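Local atomic coordinates of aminotransferase, class I and II (Erwinia tasmaniensis, PDB entry 5Z0Q), a protein that belongs to the class I and II aminotransferase family, forms a two-chain assembly and carries bound pyridoxal-5'-phosphate. Residues D34-I40 and G348-S352; D42-R46 and Q296-L300; L94-P98 and F263-R267; Q116-T122 and Q138-L144; P315-M319 and I330-L335. All blocks are in the same frame, centred on the assembly; numbering follows the deposited sequence.

Contact 1 (D34-I40 and G348-S352); sequences DILPLWI and GLGFS
Gly350 O receives the backbone N-H of Leu38, with N and O 2.8 Å apart, in a parallel strand pair at the edge of the small-domain sheet of this PLP-dependent aminotransferase fold. Strand 36-38 is an outermost strand of that mixed sheet within the chain and runs at 16° to 349-352. Gly350 serves twice, because its N also donates to Leu36 O at 2.9 Å. Leu36 N in turn donates to Gly348 O at 3.2 Å; Arg380 NH1 is a second donor to this oxygen, and Arg380 also forms a salt bridge with Asp34. Gly348, at positive phi, is the C-prime residue of the Schellman motif that closes helix 340-345, so the strand starts where the helix stops. Ile35 has CG1 beside its backbone N (chi1 -56°), which leaves CG2 anti to that N and lying over the neighbouring strand, 3.3 Å from Gly350 N. On the face bearing Leu36, Leu38, Leu349 and Phe351, Leu38 and Phe351 lie alongside and point the same way, with Leu38 CD1 near the ring plane, 3.6 Å from Phe351 CE1; helix 371-385 covers this face. Trp39 brings CB against Ser352, while its ring leads away to Lys26 O, which takes the NE1 proton, and to a cation-pi contact with Lys29. At the far end Ser352 OG makes a weak bond of 2.9 Å to Trp39 O, an oxygen also met by Arg364 NH2.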
# COMPACT_ATOMS: atom_id res chain seq x y z
N ASP A 34 -10.46 17.86 26.07
CA ASP A 34 -9.26 18.27 26.80
C ASP A 34 -8.54 17.02 27.31
O ASP A 34 -8.48 16.73 28.51
CB ASP A 34 -9.62 19.22 27.94
CG ASP A 34 -8.40 19.81 28.61
OD1 ASP A 34 -7.27 19.61 28.10
OD2 ASP A 34 -8.56 20.48 29.65
N ILE A 35 -7.99 16.26 26.37
CA ILE A 35 -7.26 15.03 26.65
C ILE A 35 -5.97 15.05 25.83
O ILE A 35 -6.01 15.31 24.63
CB ILE A 35 -8.09 13.78 26.33
CG1 ILE A 35 -9.41 13.80 27.10
CG2 ILE A 35 -7.31 12.52 26.68
CD1 ILE A 35 -10.30 12.60 26.82
N LEU A 36 -4.85 14.77 26.49
CA LEU A 36 -3.56 14.79 25.81
C LEU A 36 -3.35 13.49 25.04
O LEU A 36 -3.36 12.41 25.65
CB LEU A 36 -2.43 14.98 26.81
CG LEU A 36 -2.49 16.26 27.66
CD1 LEU A 36 -1.25 16.37 28.54
CD2 LEU A 36 -2.64 17.49 26.78
N PRO A 37 -3.16 13.53 23.72
CA PRO A 37 -2.93 12.30 22.96
C PRO A 37 -1.55 11.72 23.19
O PRO A 37 -0.54 12.31 22.78
CB PRO A 37 -3.11 12.74 21.50
CG PRO A 37 -3.74 14.11 21.56
CD PRO A 37 -3.27 14.71 22.84
N LEU A 38 -1.47 10.57 23.85
CA LEU A 38 -0.21 9.91 24.14
C LEU A 38 -0.33 8.41 23.89
O LEU A 38 0.15 7.59 24.68
CB LEU A 38 0.24 10.17 25.58
CG LEU A 38 0.34 11.64 26.02
CD1 LEU A 38 0.35 11.73 27.54
CD2 LEU A 38 1.58 12.29 25.43
N TRP A 39 -0.98 8.04 22.79
CA TRP A 39 -1.35 6.65 22.55
C TRP A 39 -0.64 6.06 21.34
O TRP A 39 0.29 5.27 21.51
CB TRP A 39 -2.88 6.52 22.43
CG TRP A 39 -3.49 7.37 21.35
CD1 TRP A 39 -3.55 8.73 21.29
CD2 TRP A 39 -4.16 6.89 20.17
NE1 TRP A 39 -4.19 9.13 20.15
CE2 TRP A 39 -4.58 8.02 19.45
CE3 TRP A 39 -4.44 5.62 19.66
CZ2 TRP A 39 -5.26 7.92 18.24
CZ3 TRP A 39 -5.12 5.52 18.46
CH2 TRP A 39 -5.52 6.66 17.76
N ILE A 40 -1.03 6.43 20.12
CA ILE A 40 -0.52 5.75 18.93
C ILE A 40 0.98 5.99 18.79
O ILE A 40 1.51 7.05 19.16
CB ILE A 40 -1.30 6.20 17.68
CG1 ILE A 40 -1.08 5.22 16.52
CG2 ILE A 40 -0.91 7.61 17.27
CD1 ILE A 40 -1.97 5.49 15.32
N GLY A 348 -7.88 13.70 31.57
CA GLY A 348 -7.15 14.39 30.52
C GLY A 348 -5.89 13.71 30.04
O GLY A 348 -4.93 14.40 29.68
N LEU A 349 -5.87 12.38 30.01
CA LEU A 349 -4.70 11.62 29.58
C LEU A 349 -5.15 10.52 28.64
O LEU A 349 -5.90 9.62 29.05
CB LEU A 349 -3.95 11.04 30.79
CG LEU A 349 -3.33 12.08 31.72
CD1 LEU A 349 -3.05 11.48 33.09
CD2 LEU A 349 -2.06 12.65 31.11
N GLY A 350 -4.70 10.58 27.39
CA GLY A 350 -5.08 9.60 26.40
C GLY A 350 -3.99 8.59 26.10
O GLY A 350 -3.16 8.80 25.22
N PHE A 351 -4.00 7.48 26.84
CA PHE A 351 -3.01 6.43 26.68
C PHE A 351 -3.53 5.33 25.76
O PHE A 351 -4.73 5.25 25.46
CB PHE A 351 -2.64 5.83 28.04
CG PHE A 351 -1.99 6.80 28.98
CD1 PHE A 351 -1.21 7.84 28.49
CD2 PHE A 351 -2.16 6.68 30.35
CE1 PHE A 351 -0.62 8.74 29.36
CE2 PHE A 351 -1.57 7.58 31.22
CZ PHE A 351 -0.79 8.61 30.72
N SER A 352 -2.62 4.48 25.30
CA SER A 352 -2.99 3.27 24.59
C SER A 352 -3.43 2.22 25.61
O SER A 352 -2.66 1.86 26.51
CB SER A 352 -1.82 2.75 23.75
OG SER A 352 -1.73 3.44 22.52

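Contact 2 (D42-R46 and Q296-L300); sequences DTDFR and QLDYL
In the loop that joins strand 36-38 to helix 49-59, Phe45 and Thr43 face one flank of the long helix 290-313, where Gln296, Tyr299 and Leu300 follow one another at helical spacing. The Phe45 ring is the centre of the contact and is met by three residues of the helix. Leu300 comes in near the ring plane, its CD2 4.0 Å from Phe45 CE2. The Gln296 side chain also arrives at the ring edge: its CG is 4.0 Å from Phe45 CE2, and its amide plane is turned 69° from the ring. With CG anti to the backbone N (chi1 -173°) and the chain extended beyond, Gln296 spans the gap from the helix to the loop, where its amide end also approaches the methyl CG2 of Thr43 from the opposite direction. Tyr299 completes the set, its CD2 4.0 Å from Phe45 CZ. These two rings have centroids 5.9 Å apart and planes nearly perpendicular, in an oblique pairing. Two polar groups nearby have partners elsewhere: Arg371 N bonds to Tyr299 OH and Arg371 also makes a cation-pi contact with that ring, while Asn243 ND2 bonds to Phe45 O. Phe326 touches Thr43 and Ser325 touches Leu300. The contact is therefore largely one of van der Waals fit, the buried Phe45 ring lying among aliphatic, aromatic and amide surfaces, while the bonds of Tyr299 OH and Phe45 O go to the surroundings.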
# COMPACT_ATOMS: atom_id res chain seq x y z
N ASP A 42 3.67 7.07 17.31
CA ASP A 42 4.38 7.99 16.44
C ASP A 42 4.74 9.22 17.25
O ASP A 42 4.07 9.57 18.22
CB ASP A 42 3.56 8.36 15.19
CG ASP A 42 2.36 9.23 15.51
OD1 ASP A 42 1.84 9.15 16.64
OD2 ASP A 42 1.93 9.99 14.62
N THR A 43 5.82 9.88 16.85
CA THR A 43 6.29 11.06 17.56
C THR A 43 5.72 12.32 16.94
O THR A 43 5.25 12.33 15.80
CB THR A 43 7.82 11.11 17.58
OG1 THR A 43 8.32 11.18 16.24
CG2 THR A 43 8.39 9.87 18.26
N ASP A 44 5.76 13.41 17.71
CA ASP A 44 5.33 14.72 17.25
C ASP A 44 6.48 15.52 16.64
O ASP A 44 6.37 16.75 16.53
CB ASP A 44 4.70 15.50 18.41
CG ASP A 44 3.48 14.81 18.98
OD1 ASP A 44 2.76 14.14 18.21
OD2 ASP A 44 3.25 14.93 20.20
N PHE A 45 7.56 14.85 16.24
CA PHE A 45 8.76 15.53 15.77
C PHE A 45 8.72 15.72 14.26
O PHE A 45 8.35 14.81 13.51
CB PHE A 45 10.00 14.73 16.16
CG PHE A 45 10.13 14.48 17.63
CD1 PHE A 45 9.69 15.43 18.55
CD2 PHE A 45 10.68 13.30 18.10
CE1 PHE A 45 9.81 15.19 19.91
CE2 PHE A 45 10.79 13.06 19.46
CZ PHE A 45 10.36 14.01 20.37
N ARG A 46 9.09 16.92 13.82
CA ARG A 46 9.25 17.19 12.40
C ARG A 46 10.35 16.31 11.82
O ARG A 46 11.38 16.07 12.46
CB ARG A 46 9.57 18.67 12.20
CG ARG A 46 10.03 19.07 10.80
CD ARG A 46 10.42 20.54 10.78
NE ARG A 46 11.18 20.91 9.59
CZ ARG A 46 10.65 21.46 8.51
NH1 ARG A 46 9.35 21.71 8.45
NH2 ARG A 46 11.43 21.76 7.47
N GLN A 296 17.75 12.61 18.48
CA GLN A 296 16.47 12.18 19.02
C GLN A 296 16.65 11.19 20.16
O GLN A 296 15.85 11.19 21.11
CB GLN A 296 15.61 11.56 17.91
CG GLN A 296 14.19 11.22 18.34
CD GLN A 296 13.45 10.39 17.31
OE1 GLN A 296 14.05 9.69 16.50
NE2 GLN A 296 12.12 10.47 17.33
N LEU A 297 17.68 10.35 20.10
CA LEU A 297 17.92 9.38 21.16
C LEU A 297 18.25 10.07 22.48
O LEU A 297 17.74 9.69 23.54
CB LEU A 297 19.03 8.41 20.77
CG LEU A 297 18.80 7.57 19.51
CD1 LEU A 297 19.95 6.61 19.28
CD2 LEU A 297 17.48 6.81 19.61
N ASP A 298 19.11 11.09 22.43
CA ASP A 298 19.43 11.84 23.65
C ASP A 298 18.19 12.53 24.20
O ASP A 298 17.98 12.56 25.42
CB ASP A 298 20.54 12.85 23.36
CG ASP A 298 21.82 12.20 22.87
OD1 ASP A 298 22.05 11.02 23.19
OD2 ASP A 298 22.59 12.88 22.16
N TYR A 299 17.36 13.09 23.32
CA TYR A 299 16.14 13.75 23.77
C TYR A 299 15.15 12.75 24.33
O TYR A 299 14.49 13.02 25.34
CB TYR A 299 15.52 14.53 22.61
CG TYR A 299 14.48 15.55 23.02
CD1 TYR A 299 14.85 16.84 23.37
CD2 TYR A 299 13.13 15.22 23.05
CE1 TYR A 299 13.91 17.78 23.75
CE2 TYR A 299 12.18 16.15 23.43
CZ TYR A 299 12.58 17.43 23.77
OH TYR A 299 11.64 18.36 24.15
N LEU A 300 15.03 11.57 23.70
CA LEU A 300 14.09 10.57 24.18
C LEU A 300 14.57 9.92 25.48
O LEU A 300 13.75 9.55 26.32
CB LEU A 300 13.86 9.50 23.11
CG LEU A 300 12.99 9.93 21.93
CD1 LEU A 300 12.82 8.78 20.94
CD2 LEU A 300 11.64 10.44 22.40

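Contact 3 (L94-P98 and F263-R267); sequences LVFLP and FNRMR
Both terminal nitrogens of Arg267 close on a single acceptor, Phe96 O, with NH1 at 2.8 Å and NH2 at 3.0 Å from that oxygen. This end-on grip is bent, with N-H...O angles of 137° and 133°, as expected when two donors share one atom. Leu97 lays CD2 over one guanidinium face, 3.7 Å from Arg267 NH2, whereas Val95 CG1 sits at the guanidinium edge. The same two residues meet the Phe263 ring at its edge: Leu97 CD1 is 3.9 Å from Phe263 CZ, and Val95 CG1 is 4.0 Å from Phe263 CE2. The Asn264 amide and Val95 approach from opposite directions, with Asn264 OD1 3.4 Å from Val95 CG1. With CG anti to the backbone N (chi1 -177°), the Arg267 chain heads for the strand, and it bends at chi2 on the way. In the second shell, Val271 O accepts from Arg267 NE and Pro272 O from Arg267 NH1, which fixes how the guanidinium is turned. Further out, Pro98 packs on Pro272 of the second subunit and leads into Gly99, Val100 and Val101 of the PLP pocket. The contact thus lies between the end of helix 257-267 and edge strand 94-97, which pairs antiparallel with strand 250-253, while helix 101-111 packs against Phe263 and Arg267 through Ile106.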
# COMPACT_ATOMS: atom_id res chain seq x y z
N LEU A 94 15.99 -9.02 -0.18
CA LEU A 94 15.09 -7.94 0.19
C LEU A 94 13.77 -8.03 -0.58
O LEU A 94 13.75 -8.38 -1.76
CB LEU A 94 15.75 -6.58 -0.08
CG LEU A 94 17.05 -6.32 0.68
CD1 LEU A 94 17.60 -4.95 0.32
CD2 LEU A 94 16.83 -6.44 2.18
N VAL A 95 12.68 -7.73 0.12
CA VAL A 95 11.35 -7.61 -0.47
C VAL A 95 10.72 -6.37 0.14
O VAL A 95 10.46 -6.33 1.35
CB VAL A 95 10.47 -8.84 -0.22
CG1 VAL A 95 9.07 -8.61 -0.77
CG2 VAL A 95 11.08 -10.08 -0.86
N PHE A 96 10.48 -5.34 -0.68
CA PHE A 96 9.95 -4.08 -0.17
C PHE A 96 8.43 -4.15 -0.04
O PHE A 96 7.74 -4.71 -0.90
CB PHE A 96 10.35 -2.93 -1.09
CG PHE A 96 11.84 -2.72 -1.17
CD1 PHE A 96 12.53 -2.17 -0.11
CD2 PHE A 96 12.54 -3.08 -2.31
CE1 PHE A 96 13.89 -1.97 -0.18
CE2 PHE A 96 13.91 -2.88 -2.39
CZ PHE A 96 14.59 -2.33 -1.32
N LEU A 97 7.92 -3.57 1.04
CA LEU A 97 6.51 -3.65 1.39
C LEU A 97 6.00 -2.27 1.80
O LEU A 97 6.79 -1.43 2.26
CB LEU A 97 6.28 -4.64 2.54
CG LEU A 97 6.67 -6.09 2.29
CD1 LEU A 97 6.88 -6.82 3.61
CD2 LEU A 97 5.62 -6.79 1.45
N PRO A 98 4.70 -2.01 1.64
CA PRO A 98 4.10 -0.75 2.12
C PRO A 98 3.62 -0.84 3.57
O PRO A 98 2.42 -0.76 3.87
CB PRO A 98 2.96 -0.53 1.13
CG PRO A 98 2.51 -1.92 0.81
CD PRO A 98 3.75 -2.79 0.83
N PHE A 263 6.60 -16.32 0.12
CA PHE A 263 6.20 -15.00 0.61
C PHE A 263 5.70 -14.13 -0.54
O PHE A 263 4.63 -13.52 -0.45
CB PHE A 263 7.37 -14.34 1.33
CG PHE A 263 7.02 -13.04 2.01
CD1 PHE A 263 6.53 -13.03 3.30
CD2 PHE A 263 7.20 -11.84 1.35
CE1 PHE A 263 6.21 -11.84 3.92
CE2 PHE A 263 6.89 -10.64 1.97
CZ PHE A 263 6.39 -10.64 3.26
N ASN A 264 6.48 -14.06 -1.63
CA ASN A 264 6.10 -13.21 -2.76
C ASN A 264 4.82 -13.70 -3.43
O ASN A 264 4.04 -12.88 -3.93
CB ASN A 264 7.25 -13.15 -3.77
CG ASN A 264 8.46 -12.42 -3.22
OD1 ASN A 264 8.33 -11.47 -2.45
ND2 ASN A 264 9.65 -12.87 -3.63
N ARG A 265 4.60 -15.02 -3.47
CA ARG A 265 3.38 -15.54 -4.08
C ARG A 265 2.15 -15.14 -3.27
O ARG A 265 1.09 -14.86 -3.83
CB ARG A 265 3.48 -17.06 -4.21
CG ARG A 265 2.27 -17.71 -4.86
CD ARG A 265 2.59 -19.11 -5.39
NE ARG A 265 2.98 -20.04 -4.33
CZ ARG A 265 4.24 -20.39 -4.07
NH1 ARG A 265 5.24 -19.88 -4.78
NH2 ARG A 265 4.49 -21.24 -3.09
N MET A 266 2.28 -15.11 -1.94
CA MET A 266 1.18 -14.66 -1.09
C MET A 266 0.97 -13.16 -1.19
O MET A 266 -0.15 -12.67 -1.00
CB MET A 266 1.43 -15.08 0.36
CG MET A 266 0.34 -14.70 1.34
SD MET A 266 -1.23 -15.50 0.99
CE MET A 266 -0.74 -17.23 1.03
N ARG A 267 2.03 -12.41 -1.50
CA ARG A 267 1.96 -10.96 -1.56
C ARG A 267 1.42 -10.45 -2.89
O ARG A 267 0.75 -9.42 -2.93
CB ARG A 267 3.35 -10.37 -1.28
CG ARG A 267 3.42 -8.84 -1.24
CD ARG A 267 3.80 -8.24 -2.58
NE ARG A 267 3.98 -6.80 -2.50
CZ ARG A 267 5.15 -6.21 -2.30
NH1 ARG A 267 5.23 -4.89 -2.23
NH2 ARG A 267 6.25 -6.94 -2.18

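Contact 4 (Q116-T122 and Q138-L144); sequences QSTVSAT and QHLSAAL
Two hydroxyls of strand 117-122 lie at the edge of the His139 ring, one by each nitrogen. Ser120 OG is hydrogen-bonded to His139 NE2 at 2.6 Å; Thr118 OG1 pairs with His139 ND1, at a modelled separation too short to be taken literally. Both oxygens lie near the ring plane. Each is set between its own backbone N and carbonyl carbon (chi1 63° in Thr118, 77° in Ser120), an arrangement that would restrain rotation of the imidazole, though the Thr118 distance is doubtful. The backbone bonds form a regular parallel ladder in which Thr118, Ser120 and Thr122 use both N and O: Leu140 N donates to Thr118 O at 2.8 Å, and the pattern repeats through Ser120 and Thr122 as far as Leu144 N. Apolar contacts are lighter. Ala121 CB touches Leu144 CD2 at 3.8 Å, and on the histidine face Thr122 CG2 rests on Ser141 CB at 3.7 Å. The strands form a beta-alpha-beta unit: helix 127-134 links them and covers His139 with Phe129 and Pro132. Strand 166-172 flanks 117-122, bonding to Ser117 and Val119, and strand 151-152 lies beyond 139-146.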
# COMPACT_ATOMS: atom_id res chain seq x y z
N GLN A 116 -2.12 -25.59 11.53
CA GLN A 116 -0.93 -25.15 12.25
C GLN A 116 -1.19 -23.84 12.97
O GLN A 116 -2.07 -23.05 12.60
CB GLN A 116 0.25 -25.01 11.29
CG GLN A 116 0.72 -26.33 10.69
CD GLN A 116 1.82 -26.16 9.68
OE1 GLN A 116 1.88 -25.16 8.96
NE2 GLN A 116 2.72 -27.14 9.61
N SER A 117 -0.41 -23.60 14.02
CA SER A 117 -0.60 -22.46 14.91
C SER A 117 0.65 -21.59 14.92
O SER A 117 1.70 -21.94 14.39
CB SER A 117 -0.93 -22.93 16.33
OG SER A 117 0.16 -23.62 16.91
N THR A 118 0.51 -20.42 15.55
CA THR A 118 1.60 -19.48 15.74
C THR A 118 1.89 -19.31 17.22
O THR A 118 1.04 -19.57 18.08
CB THR A 118 1.27 -18.11 15.12
OG1 THR A 118 0.14 -17.54 15.79
CG2 THR A 118 0.95 -18.25 13.64
N VAL A 119 3.12 -18.89 17.52
CA VAL A 119 3.56 -18.66 18.89
C VAL A 119 4.15 -17.26 18.98
O VAL A 119 4.93 -16.85 18.10
CB VAL A 119 4.60 -19.70 19.35
CG1 VAL A 119 4.88 -19.55 20.84
CG2 VAL A 119 4.13 -21.10 19.03
N SER A 120 3.79 -16.53 20.03
CA SER A 120 4.37 -15.22 20.29
C SER A 120 4.31 -14.96 21.79
O SER A 120 3.83 -15.78 22.57
CB SER A 120 3.63 -14.12 19.51
OG SER A 120 2.40 -13.80 20.13
N ALA A 121 4.81 -13.79 22.18
CA ALA A 121 4.75 -13.36 23.57
C ALA A 121 3.46 -12.59 23.82
O ALA A 121 2.77 -12.16 22.89
CB ALA A 121 5.96 -12.50 23.93
N THR A 122 3.13 -12.43 25.10
CA THR A 122 2.02 -11.58 25.51
C THR A 122 2.47 -10.84 26.76
O THR A 122 3.04 -11.46 27.68
CB THR A 122 0.73 -12.37 25.78
OG1 THR A 122 -0.25 -11.51 26.38
CG2 THR A 122 0.99 -13.56 26.69
N GLN A 138 -5.08 -20.64 15.04
CA GLN A 138 -5.04 -20.51 16.49
C GLN A 138 -3.66 -20.05 16.93
O GLN A 138 -2.65 -20.28 16.25
CB GLN A 138 -5.41 -21.84 17.16
CG GLN A 138 -4.40 -22.96 16.98
CD GLN A 138 -4.49 -23.65 15.63
OE1 GLN A 138 -4.70 -23.01 14.60
NE2 GLN A 138 -4.34 -24.98 15.63
N HIS A 139 -3.61 -19.38 18.08
CA HIS A 139 -2.40 -18.70 18.53
C HIS A 139 -2.06 -19.14 19.95
O HIS A 139 -2.94 -19.20 20.82
CB HIS A 139 -2.58 -17.18 18.48
CG HIS A 139 -1.32 -16.41 18.75
ND1 HIS A 139 -0.25 -16.41 17.89
CD2 HIS A 139 -0.97 -15.62 19.79
CE1 HIS A 139 0.71 -15.65 18.39
NE2 HIS A 139 0.30 -15.16 19.54
N LEU A 140 -0.78 -19.44 20.18
CA LEU A 140 -0.27 -19.80 21.50
C LEU A 140 0.53 -18.63 22.05
O LEU A 140 1.45 -18.14 21.39
CB LEU A 140 0.60 -21.05 21.43
CG LEU A 140 1.24 -21.50 22.74
CD1 LEU A 140 0.18 -21.87 23.76
CD2 LEU A 140 2.18 -22.67 22.51
N SER A 141 0.19 -18.20 23.26
CA SER A 141 0.80 -17.03 23.88
C SER A 141 1.60 -17.44 25.10
O SER A 141 1.11 -18.20 25.94
CB SER A 141 -0.27 -16.00 24.27
OG SER A 141 -1.10 -15.69 23.17
N ALA A 142 2.83 -16.94 25.20
CA ALA A 142 3.70 -17.17 26.35
C ALA A 142 3.85 -15.85 27.10
O ALA A 142 4.31 -14.86 26.53
CB ALA A 142 5.06 -17.70 25.92
N ALA A 143 3.46 -15.84 28.37
CA ALA A 143 3.43 -14.61 29.14
C ALA A 143 4.84 -14.11 29.42
O ALA A 143 5.73 -14.88 29.79
CB ALA A 143 2.67 -14.81 30.45
N LEU A 144 5.04 -12.80 29.24
CA LEU A 144 6.28 -12.17 29.65
C LEU A 144 6.33 -12.04 31.17
O LEU A 144 5.33 -11.68 31.80
CB LEU A 144 6.43 -10.80 29.00
CG LEU A 144 6.63 -10.76 27.49
CD1 LEU A 144 6.81 -9.33 27.01
CD2 LEU A 144 7.82 -11.61 27.09

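Contact 5 (P315-M319 and I330-L335); sequences PGLSM and IDASGL
Met319 holds CG anti to its backbone N (chi1 176°) and stays extended, which carries SD across to Ile330 CG1, 3.9 Å away; the two side chains cross at a slant. Leu317 takes the other course: its CG stands beside the backbone N (chi1 -52°), and CD2 is delivered to Ala332 CB at 3.7 Å. The stem of the same leucine meets the other branch of the isoleucine, Leu317 CB to Ile330 CG2 at 3.9 Å. Leu335, beyond the end of strand 329-331, brings CD2 to 4.1 Å from Leu317 CD2 and also close to Gly316 O. The segments are the two arms of a beta hairpin, strands 318-319 and 329-331, at the margin of the small-domain sheet. Ser318 and Asp331 form an antiparallel hydrogen-bonded pair. Ser318 N donates to Asp331 O at 3.1 Å, and Asp331 N returns a bond to Ser318 O at 2.6 Å. Just after the pair, the Asp331 carboxylate makes an Asx turn: OD1 accepts from Ser333 N at 2.9 Å, and from Ser333 OG at 2.8 Å. Both donors come from one face of the carboxylate, so the turn is pinned by two bonds to one oxygen. Val311 of helix 290-313 packs on Leu317, Met319 and Ile330, while Phe344 of helix 340-345 and Leu385 of helix 371-385 each touch both Leu317 and Leu335.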
# COMPACT_ATOMS: atom_id res chain seq x y z
N PRO A 315 1.79 6.41 43.90
CA PRO A 315 1.47 5.26 44.76
C PRO A 315 0.43 4.31 44.17
O PRO A 315 -0.57 3.96 44.82
CB PRO A 315 0.95 5.93 46.03
CG PRO A 315 0.24 7.14 45.52
CD PRO A 315 1.01 7.60 44.28
N GLY A 316 0.65 3.87 42.93
CA GLY A 316 -0.27 2.93 42.31
C GLY A 316 0.17 2.47 40.94
O GLY A 316 -0.56 1.75 40.26
N LEU A 317 1.36 2.89 40.52
CA LEU A 317 1.87 2.59 39.20
C LEU A 317 3.29 2.05 39.30
O LEU A 317 4.08 2.51 40.13
CB LEU A 317 1.86 3.83 38.30
CG LEU A 317 0.53 4.59 38.21
CD1 LEU A 317 0.71 5.88 37.43
CD2 LEU A 317 -0.54 3.72 37.58
N SER A 318 3.60 1.06 38.46
CA SER A 318 4.94 0.54 38.31
C SER A 318 5.30 0.56 36.83
O SER A 318 4.45 0.31 35.97
CB SER A 318 5.06 -0.89 38.85
OG SER A 318 4.67 -0.95 40.21
N MET A 319 6.56 0.87 36.53
CA MET A 319 6.99 0.95 35.14
C MET A 319 8.44 0.50 35.02
O MET A 319 9.30 0.96 35.78
CB MET A 319 6.84 2.37 34.58
CG MET A 319 7.38 2.52 33.17
SD MET A 319 7.41 4.23 32.61
CE MET A 319 8.06 4.00 30.95
N ILE A 330 3.32 0.91 31.49
CA ILE A 330 3.04 1.26 32.88
C ILE A 330 2.02 0.29 33.45
O ILE A 330 0.93 0.12 32.89
CB ILE A 330 2.53 2.71 32.99
CG1 ILE A 330 3.53 3.68 32.36
CG2 ILE A 330 2.28 3.07 34.45
CD1 ILE A 330 3.04 5.11 32.33
N ASP A 331 2.37 -0.33 34.58
CA ASP A 331 1.45 -1.22 35.29
C ASP A 331 0.52 -0.37 36.16
O ASP A 331 0.96 0.25 37.12
CB ASP A 331 2.22 -2.23 36.13
CG ASP A 331 1.32 -3.27 36.78
OD1 ASP A 331 0.09 -3.21 36.57
OD2 ASP A 331 1.84 -4.16 37.48
N ALA A 332 -0.77 -0.36 35.81
CA ALA A 332 -1.77 0.38 36.56
C ALA A 332 -2.69 -0.54 37.35
O ALA A 332 -3.80 -0.14 37.72
CB ALA A 332 -2.59 1.27 35.62
N SER A 333 -2.26 -1.77 37.62
CA SER A 333 -3.08 -2.70 38.39
C SER A 333 -3.26 -2.26 39.83
O SER A 333 -4.25 -2.64 40.47
CB SER A 333 -2.47 -4.11 38.35
OG SER A 333 -1.17 -4.11 38.92
N GLY A 334 -2.34 -1.46 40.36
CA GLY A 334 -2.45 -0.97 41.72
C GLY A 334 -3.54 0.06 41.94
O GLY A 334 -3.75 0.47 43.09
N LEU A 335 -4.23 0.49 40.89
CA LEU A 335 -5.29 1.48 41.04
C LEU A 335 -6.58 0.85 41.56
O LEU A 335 -7.31 1.48 42.33
CB LEU A 335 -5.54 2.19 39.71
CG LEU A 335 -4.35 2.92 39.09
CD1 LEU A 335 -4.75 3.59 37.78
CD2 LEU A 335 -3.76 3.93 40.06

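In the fold
From the N terminus, 34-40 opens the loop that contact 1 closes at 348-352, and every other contact is nested within it. Adjoining it in sequence, 42-46 opens contact 2, closed by helix 290-313. Inside that loop contact 3 runs from strand 94-97 to helix 257-267 and encloses contact 4, a short beta-alpha-beta closure; both reach the eight-stranded sheet. Contact 5, a hairpin, follows contacts 2, 3 and 4 in series. No contacts cross. Contacts 1 and 5 lie on one mixed sheet, with centres about 17 Å apart; contact 1 brings an early strand to a late one there. Contact 3, about 35 Å from contact 1 between centres, lies across the chain's centre; contacts 2 and 3 both touch the second subunit.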